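Side-chain contact in Crh-like protein 5 (Neosartorya fumigata, PDB 6IBU), which cleaves chitin and transfers the fragments to beta-1,6-glucan or to further chitin, cross-linking the polysaccharides of the fungal cell wall: residues S88-L91 and D97-D100. Sequence-based numbering, arbitrary orientation.
Sequences SIVL and DEVD
The side chain of E98 leans over the neighbouring strand and meets V90 and L91 atom by atom. Its CB lies 3.8 Å from the backbone O of L91, and CG comes closer to that oxygen, at 3.2 Å. With CG anti to the backbone N (chi1 -151°) and the chain bent at chi2 (-117°), the carboxylate is carried across V90, whose CG1 touches both CD and OE1, the latter at 3.7 Å. The other branch, OE2, turns to D100 and lies 2.5 Å from its OD2. D100 lies alongside V90, its CB 3.8 Å from V90 CG2, while its OD1 is near the carboxylate of E102.

Beneath this row the backbones are joined by a reciprocal pair of bonds, L91 N to V99 O (2.7 Å) and V99 N to L91 O (2.9 Å). L91 and V99 occupy the face away from V90 and D100, packing with I144 of strand 140-146 in the hydrophobic interior between the sheets.

S88 OG bonds to E102 and W186, tying strand 85-93 to two chitin-binding residues. The alternating acids E98, D100 and E102 on one strand form the E-x-D-x-E signature of the GH16 beta-sandwich, with E98 the probable nucleophile and E102 the probable proton donor.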
loop_
_atom_site.group_PDB
_atom_site.type_symbol
_atom_site.label_atom_id
_atom_site.label_comp_id
_atom_site.label_asym_id
_atom_site.label_seq_id
_atom_site.Cartn_x
_atom_site.Cartn_y
_atom_site.Cartn_z
ATOM N N SER A 88 0.568 5.151 -4.905
ATOM C CA SER A 88 0.018 4.411 -3.732
ATOM C C SER A 88 0.939 3.268 -3.284
ATOM O O SER A 88 1.273 2.397 -4.119
ATOM C CB SER A 88 -1.327 3.837 -4.070
ATOM O OG SER A 88 -2.232 4.868 -4.441
ATOM N N ILE A 89 1.269 3.209 -1.997
ATOM C CA ILE A 89 1.840 2.000 -1.330
ATOM C C ILE A 89 0.786 1.465 -0.359
ATOM O O ILE A 89 0.434 2.180 0.556
ATOM C CB ILE A 89 3.161 2.341 -0.622
ATOM C CG1 ILE A 89 4.197 2.920 -1.585
ATOM C CG2 ILE A 89 3.704 1.140 0.126
ATOM C CD1 ILE A 89 5.261 3.718 -0.893
ATOM N N VAL A 90 0.248 0.275 -0.586
ATOM C CA VAL A 90 -0.885 -0.240 0.228
ATOM C C VAL A 90 -0.534 -1.585 0.862
ATOM O O VAL A 90 -0.261 -2.514 0.117
ATOM C CB VAL A 90 -2.146 -0.386 -0.628
ATOM C CG1 VAL A 90 -3.274 -1.018 0.182
ATOM C CG2 VAL A 90 -2.562 0.948 -1.205
ATOM N N LEU A 91 -0.703 -1.712 2.169
ATOM C CA LEU A 91 -0.840 -3.033 2.816
ATOM C C LEU A 91 -2.326 -3.285 2.970
ATOM O O LEU A 91 -3.016 -2.392 3.474
ATOM C CB LEU A 91 -0.127 -3.029 4.160
ATOM C CG LEU A 91 1.374 -2.850 4.069
ATOM C CD1 LEU A 91 1.997 -2.860 5.456
ATOM C CD2 LEU A 91 1.972 -3.929 3.190
ATOM N N ASP A 97 -8.707 -4.741 6.255
ATOM C CA ASP A 97 -7.722 -4.016 7.082
ATOM C C ASP A 97 -6.728 -3.407 6.095
ATOM O O ASP A 97 -6.483 -3.993 5.036
ATOM C CB ASP A 97 -6.989 -4.910 8.070
ATOM C CG ASP A 97 -7.801 -5.279 9.308
ATOM O OD1 ASP A 97 -8.792 -4.582 9.604
ATOM O OD2 ASP A 97 -7.433 -6.288 9.960
ATOM N N GLU A 98 -6.194 -2.241 6.402
ATOM C CA GLU A 98 -5.407 -1.547 5.388
ATOM C C GLU A 98 -4.546 -0.468 6.013
ATOM O O GLU A 98 -5.021 0.227 6.874
ATOM C CB GLU A 98 -6.361 -0.931 4.386
ATOM C CG GLU A 98 -5.751 -0.815 3.023
ATOM C CD GLU A 98 -5.628 0.619 2.556
ATOM O OE1 GLU A 98 -6.115 0.913 1.436
ATOM O OE2 GLU A 98 -5.075 1.458 3.316
ATOM N N VAL A 99 -3.323 -0.350 5.521
ATOM C CA VAL A 99 -2.358 0.719 5.867
ATOM C C VAL A 99 -1.774 1.192 4.542
ATOM O O VAL A 99 -1.397 0.332 3.723
ATOM C CB VAL A 99 -1.266 0.190 6.811
ATOM C CG1 VAL A 99 -0.219 1.247 7.076
ATOM C CG2 VAL A 99 -1.865 -0.325 8.107
ATOM N N ASP A 100 -1.678 2.497 4.334
ATOM C CA ASP A 100 -1.172 2.977 3.038
ATOM C C ASP A 100 -0.443 4.311 3.162
ATOM O O ASP A 100 -0.576 5.028 4.195
ATOM C CB ASP A 100 -2.273 3.009 1.983
ATOM C CG ASP A 100 -3.310 4.077 2.194
ATOM O OD1 ASP A 100 -2.980 5.251 1.995
ATOM O OD2 ASP A 100 -4.480 3.721 2.509
#